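Local coordinates for hypothetical protein PA2201 (Pseudomonas aeruginosa, PDB 2FEF) that is of unknown function but is probably an immunity protein that neutralises a PoNe-type DNase toxin, at residues V273-S277 / P278-G282; D218-A221 / L222-L226. All coordinates share one frame; numbering follows the deposited sequence.

Overall arrangement
Two local contacts, met in series along the chain, lie on the same side of its centre in the C-terminal, PoNi-like part of an all-helical protein. Contact 2 comes first: the loop after helix 208-213 winds through residues 218-221 and runs straight into helix 223-234. Helices 238-243 and 258-267 follow before the chain reaches contact 1, where the short helix 272-275 ends and a turn through 277-280 leads it into the C-terminal helix 282-292. Neither contact nests in the other or crosses it, yet they touch, with centres about 10 Å apart. Leu274 packs on Ala219 and Ala223, Val273 meets Gln220, and Ser277 meets Leu226, so the two helix junctions lie against each other.

Contact 1 (V273-S277 / P278-G282); sequences VLRAS and PHYLG
Leu274 lays its CB over one face of the Tyr280 ring, 3.9 Å from the ring centroid and only 11° off the normal, a CH-pi contact; its CD1 reaches on to CE1, 3.8 Å away, along one side of the ring. Tyr280 places CG opposite its backbone N (chi1 -172°), which turns the ring back under the end of helix 272-275, and its CB lies 3.3 Å from Leu274 O. Arg275 passes obliquely by the same ring, CG 4.0 Å from Tyr280 CE2, and extends until one guanidinium face lies over Gly282 CA; the guanidinium and ring planes are 56° apart. Salt bridges to Asp271 and Asp286 hold that guanidinium, and Asp271 also bonds Tyr280 OH, linking both polar ends. Ser277 OG accepts a hydrogen bond from His279 N (3.0 Å) and sits at the edge of the imidazole, in its plane, while the ring's ND1 bonds Trp255 O. Tyr280 N closes the turn on Ser277 O at 3.2 Å. This is a type I beta turn, Ser277 to Tyr280, with an ST turn at its first residue, and it joins helix 272-275 to the C-terminal helix, whose N-cap position Leu281 occupies.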
ATOM      1  N   VAL B 273      29.984  16.708 -26.867  1.00 27.52           N
ATOM      2  CA  VAL B 273      29.009  17.790 -27.028  1.00 28.72           C
ATOM      3  C   VAL B 273      27.716  17.525 -26.220  1.00 28.99           C
ATOM      4  O   VAL B 273      27.101  18.457 -25.670  1.00 29.32           O
ATOM      5  CB  VAL B 273      28.715  18.087 -28.529  1.00 29.50           C
ATOM      6  CG1 VAL B 273      27.982  16.949 -29.231  1.00 29.07           C
ATOM      7  CG2 VAL B 273      27.991  19.433 -28.689  1.00 33.11           C
ATOM      8  N   LEU B 274      27.370  16.253 -26.078  1.00 27.07           N
ATOM      9  CA  LEU B 274      26.125  15.915 -25.391  1.00 26.89           C
ATOM     10  C   LEU B 274      26.238  15.929 -23.859  1.00 26.69           C
ATOM     11  O   LEU B 274      25.230  16.028 -23.147  1.00 25.45           O
ATOM     12  CB  LEU B 274      25.620  14.562 -25.882  1.00 26.95           C
ATOM     13  CG  LEU B 274      25.531  14.393 -27.402  1.00 26.32           C
ATOM     14  CD1 LEU B 274      25.060  12.994 -27.670  1.00 28.02           C
ATOM     15  CD2 LEU B 274      24.599  15.443 -28.033  1.00 27.39           C
ATOM     16  N   ARG B 275      27.460  15.824 -23.346  1.00 27.17           N
ATOM     17  CA  ARG B 275      27.670  15.776 -21.887  1.00 28.05           C
ATOM     18  C   ARG B 275      27.370  17.096 -21.189  1.00 28.66           C
ATOM     19  O   ARG B 275      27.196  17.132 -19.961  1.00 30.14           O
ATOM     20  CB  ARG B 275      29.100  15.311 -21.574  1.00 28.87           C
ATOM     21  CG  ARG B 275      29.266  13.899 -22.048  1.00 29.28           C
ATOM     22  CD  ARG B 275      30.295  13.138 -21.303  1.00 31.89           C
ATOM     23  NE  ARG B 275      30.283  11.779 -21.805  1.00 27.96           N
ATOM     24  CZ  ARG B 275      30.628  10.708 -21.109  1.00 30.84           C
ATOM     25  NH1 ARG B 275      31.011  10.830 -19.844  1.00 27.98           N
ATOM     26  NH2 ARG B 275      30.548   9.502 -21.687  1.00 28.41           N
ATOM     27  N   ALA B 276      27.322  18.179 -21.952  1.00 28.17           N
ATOM     28  CA  ALA B 276      26.875  19.476 -21.426  1.00 28.38           C
ATOM     29  C   ALA B 276      25.437  19.403 -20.933  1.00 28.34           C
ATOM     30  O   ALA B 276      25.035  20.215 -20.083  1.00 29.42           O
ATOM     31  CB  ALA B 276      27.018  20.548 -22.487  1.00 29.71           C
ATOM     32  N   SER B 277      24.665  18.446 -21.470  1.00 25.50           N
ATOM     33  CA  SER B 277      23.213  18.364 -21.153  1.00 24.45           C
ATOM     34  C   SER B 277      22.973  17.725 -19.792  1.00 23.49           C
ATOM     35  O   SER B 277      23.471  16.630 -19.538  1.00 23.35           O
ATOM     36  CB  SER B 277      22.438  17.581 -22.205  1.00 23.66           C
ATOM     37  OG  SER B 277      21.108  17.384 -21.695  1.00 21.92           O
ATOM     38  N   PRO B 278      22.226  18.405 -18.913  1.00 23.50           N
ATOM     39  CA  PRO B 278      21.863  17.860 -17.602  1.00 24.38           C
ATOM     40  C   PRO B 278      20.940  16.642 -17.687  1.00 24.74           C
ATOM     41  O   PRO B 278      20.673  15.992 -16.658  1.00 24.57           O
ATOM     42  CB  PRO B 278      21.150  19.025 -16.910  1.00 25.58           C
ATOM     43  CG  PRO B 278      20.795  19.979 -17.985  1.00 26.28           C
ATOM     44  CD  PRO B 278      21.744  19.790 -19.105  1.00 24.66           C
ATOM     45  N   HIS B 279      20.514  16.319 -18.908  1.00 24.29           N
ATOM     46  CA  HIS B 279      19.611  15.183 -19.162  1.00 24.14           C
ATOM     47  C   HIS B 279      20.335  13.965 -19.748  1.00 23.92           C
ATOM     48  O   HIS B 279      19.731  12.916 -19.920  1.00 24.24           O
ATOM     49  CB  HIS B 279      18.463  15.628 -20.079  1.00 23.79           C
ATOM     50  CG  HIS B 279      17.713  16.828 -19.557  1.00 23.23           C
ATOM     51  ND1 HIS B 279      16.631  16.727 -18.700  1.00 22.98           N
ATOM     52  CD2 HIS B 279      17.930  18.152 -19.730  1.00 24.63           C
ATOM     53  CE1 HIS B 279      16.207  17.941 -18.390  1.00 23.36           C
ATOM     54  NE2 HIS B 279      16.967  18.819 -19.012  1.00 21.95           N
ATOM     55  N   TYR B 280      21.624  14.101 -20.055  1.00 23.62           N
ATOM     56  CA  TYR B 280      22.398  13.034 -20.681  1.00 24.42           C
ATOM     57  C   TYR B 280      23.078  12.183 -19.604  1.00 24.35           C
ATOM     58  O   TYR B 280      23.669  12.705 -18.643  1.00 25.30           O
ATOM     59  CB  TYR B 280      23.495  13.668 -21.600  1.00 23.77           C
ATOM     60  CG  TYR B 280      24.255  12.674 -22.453  1.00 23.37           C
ATOM     61  CD1 TYR B 280      23.665  12.096 -23.579  1.00 23.49           C
ATOM     62  CD2 TYR B 280      25.580  12.323 -22.144  1.00 23.98           C
ATOM     63  CE1 TYR B 280      24.354  11.177 -24.356  1.00 23.99           C
ATOM     64  CE2 TYR B 280      26.286  11.416 -22.924  1.00 24.88           C
ATOM     65  CZ  TYR B 280      25.667  10.850 -24.045  1.00 22.00           C
ATOM     66  OH  TYR B 280      26.366   9.940 -24.817  1.00 24.50           O
ATOM     67  N   LEU B 281      23.093  10.877 -19.790  1.00 24.18           N
ATOM     68  CA  LEU B 281      23.672   9.992 -18.763  1.00 23.89           C
ATOM     69  C   LEU B 281      25.086   9.554 -19.126  1.00 24.63           C
ATOM     70  O   LEU B 281      25.364   8.352 -19.284  1.00 23.58           O
ATOM     71  CB  LEU B 281      22.740   8.768 -18.578  1.00 23.35           C
ATOM     72  CG  LEU B 281      21.395   9.164 -17.944  1.00 25.38           C
ATOM     73  CD1 LEU B 281      20.319   8.094 -18.277  1.00 25.45           C
ATOM     74  CD2 LEU B 281      21.579   9.331 -16.442  1.00 29.53           C
ATOM     75  N   GLY B 282      25.990  10.532 -19.215  1.00 24.38           N
ATOM     76  CA  GLY B 282      27.390  10.265 -19.565  1.00 25.33           C
ATOM     77  C   GLY B 282      28.065   9.216 -18.702  1.00 24.98           C
ATOM     78  O   GLY B 282      28.814   8.401 -19.221  1.00 24.61           O
TER

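Contact 2 (D218-A221 / L222-L226)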
ATOM      1  N   ASP B 218      28.997  11.675 -35.768  1.00 45.55           N
ATOM      2  CA  ASP B 218      28.871  12.937 -35.068  1.00 43.72           C
ATOM      3  C   ASP B 218      27.696  12.884 -34.102  1.00 41.11           C
ATOM      4  O   ASP B 218      26.544  12.658 -34.495  1.00 41.66           O
ATOM      5  CB  ASP B 218      28.748  14.125 -36.037  1.00 43.78           C
ATOM      6  CG  ASP B 218      29.326  15.406 -35.458  1.00 45.90           C
ATOM      7  OD1 ASP B 218      29.339  15.556 -34.202  1.00 46.38           O
ATOM      8  OD2 ASP B 218      29.788  16.264 -36.253  1.00 46.31           O
ATOM      9  N   ALA B 219      28.014  13.076 -32.830  1.00 38.24           N
ATOM     10  CA  ALA B 219      27.001  13.185 -31.786  1.00 35.21           C
ATOM     11  C   ALA B 219      26.246  14.515 -31.936  1.00 33.12           C
ATOM     12  O   ALA B 219      25.150  14.653 -31.426  1.00 30.24           O
ATOM     13  CB  ALA B 219      27.678  13.104 -30.434  1.00 35.74           C
ATOM     14  N   GLN B 220      26.839  15.482 -32.658  1.00 31.36           N
ATOM     15  CA  GLN B 220      26.220  16.804 -32.869  1.00 30.79           C
ATOM     16  C   GLN B 220      24.794  16.708 -33.451  1.00 30.48           C
ATOM     17  O   GLN B 220      23.959  17.602 -33.252  1.00 30.14           O
ATOM     18  CB  GLN B 220      27.107  17.699 -33.754  1.00 31.47           C
ATOM     19  CG  GLN B 220      26.480  19.072 -34.068  1.00 33.61           C
ATOM     20  CD  GLN B 220      26.211  19.916 -32.816  1.00 37.16           C
ATOM     21  OE1 GLN B 220      26.972  19.880 -31.841  1.00 36.94           O
ATOM     22  NE2 GLN B 220      25.118  20.686 -32.848  1.00 38.11           N
ATOM     23  N   ALA B 221      24.527  15.609 -34.150  1.00 29.68           N
ATOM     24  CA  ALA B 221      23.248  15.332 -34.746  1.00 29.77           C
ATOM     25  C   ALA B 221      22.118  15.276 -33.703  1.00 30.00           C
ATOM     26  O   ALA B 221      20.950  15.482 -34.044  1.00 30.05           O
ATOM     27  CB  ALA B 221      23.320  13.997 -35.537  1.00 30.54           C
ATOM     28  N   LEU B 222      22.475  15.026 -32.439  1.00 28.84           N
ATOM     29  CA  LEU B 222      21.494  14.880 -31.358  1.00 29.55           C
ATOM     30  C   LEU B 222      21.514  16.030 -30.360  1.00 29.44           C
ATOM     31  O   LEU B 222      20.684  16.077 -29.444  1.00 28.46           O
ATOM     32  CB  LEU B 222      21.689  13.540 -30.641  1.00 28.71           C
ATOM     33  CG  LEU B 222      21.285  12.336 -31.504  1.00 30.74           C
ATOM     34  CD1 LEU B 222      21.631  10.986 -30.829  1.00 33.78           C
ATOM     35  CD2 LEU B 222      19.784  12.343 -31.893  1.00 31.11           C
ATOM     36  N   ALA B 223      22.451  16.963 -30.539  1.00 28.88           N
ATOM     37  CA  ALA B 223      22.526  18.094 -29.618  1.00 29.94           C
ATOM     38  C   ALA B 223      21.271  19.013 -29.661  1.00 30.67           C
ATOM     39  O   ALA B 223      20.734  19.346 -28.603  1.00 30.83           O
ATOM     40  CB  ALA B 223      23.848  18.880 -29.778  1.00 30.80           C
ATOM     41  N   PRO B 224      20.783  19.404 -30.865  1.00 30.86           N
ATOM     42  CA  PRO B 224      19.514  20.154 -30.923  1.00 30.66           C
ATOM     43  C   PRO B 224      18.321  19.409 -30.301  1.00 30.05           C
ATOM     44  O   PRO B 224      17.495  20.039 -29.636  1.00 29.41           O
ATOM     45  CB  PRO B 224      19.308  20.373 -32.432  1.00 30.81           C
ATOM     46  CG  PRO B 224      20.729  20.454 -32.971  1.00 31.76           C
ATOM     47  CD  PRO B 224      21.383  19.297 -32.212  1.00 32.02           C
ATOM     48  N   TYR B 225      18.263  18.096 -30.490  1.00 29.39           N
ATOM     49  CA  TYR B 225      17.249  17.247 -29.854  1.00 29.43           C
ATOM     50  C   TYR B 225      17.279  17.336 -28.327  1.00 29.59           C
ATOM     51  O   TYR B 225      16.227  17.523 -27.701  1.00 29.38           O
ATOM     52  CB  TYR B 225      17.378  15.788 -30.331  1.00 28.08           C
ATOM     53  CG  TYR B 225      16.357  14.836 -29.712  1.00 27.42           C
ATOM     54  CD1 TYR B 225      15.078  14.732 -30.234  1.00 23.98           C
ATOM     55  CD2 TYR B 225      16.703  14.022 -28.597  1.00 25.51           C
ATOM     56  CE1 TYR B 225      14.145  13.840 -29.667  1.00 25.31           C
ATOM     57  CE2 TYR B 225      15.783  13.126 -28.032  1.00 25.62           C
ATOM     58  CZ  TYR B 225      14.504  13.045 -28.580  1.00 25.64           C
ATOM     59  OH  TYR B 225      13.578  12.173 -28.008  1.00 25.47           O
ATOM     60  N   LEU B 226      18.469  17.204 -27.724  1.00 29.46           N
ATOM     61  CA  LEU B 226      18.593  17.349 -26.275  1.00 30.02           C
ATOM     62  C   LEU B 226      18.199  18.745 -25.780  1.00 31.03           C
ATOM     63  O   LEU B 226      17.593  18.871 -24.716  1.00 32.36           O
ATOM     64  CB  LEU B 226      20.029  17.058 -25.797  1.00 30.12           C
ATOM     65  CG  LEU B 226      20.461  15.609 -25.638  1.00 29.16           C
ATOM     66  CD1 LEU B 226      21.896  15.522 -25.174  1.00 28.47           C
ATOM     67  CD2 LEU B 226      19.524  14.904 -24.631  1.00 29.48           C
TER
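Leu222 opens the second segment by bonding back to Ala219: its N meets Ala219 O at 2.9 Å with an N-H...O angle of 167°. Its CB lies 3.7 Å from the same Ala219 O, and with CG anti to the carbonyl carbon (chi1 -70°) the branch runs past the Ala221 carbonyl, CD2 4.0 Å from Ala221 O. Ala223 repeats the step, N to Gln220 O at 3.2 Å, but the bond is more bent. These two bonds, each spanning three residues, wind the chain into the start of helix 223-234.

The Ala223 methyl touches the end of the Gln220 side chain. Gln220 starts off away from the helix, then bends at chi2 (61°), which brings its amide back alongside, NE2 3.8 Å from Ala223 CB. Pro224 crosses the Gln220 side chain at about a right angle, and its CD sits 3.3 Å from Gln220 O; having no N-H to offer Gln220 O, it sets CD against that oxygen instead. Upstream, Gln220 N is itself held by Asp218 OD1 at 2.9 Å, an Asx turn at the point where the chain takes up helical backbone angles.

Tyr225 and Leu226 belong to the helix proper, where Leu226 N bonds Leu222 O, and they turn to other partners. Tyr225 sends its hydroxyl to Glu259 and packs on helix 201-204. Leu222 and Leu226 press on Val260 of helix 258-267, and Leu222 also meets Trp269, while Leu226 also reaches Leu274 of helix 272-275, so the start of helix 223-234 is packed against both helix 258-267 and the short helix 272-275.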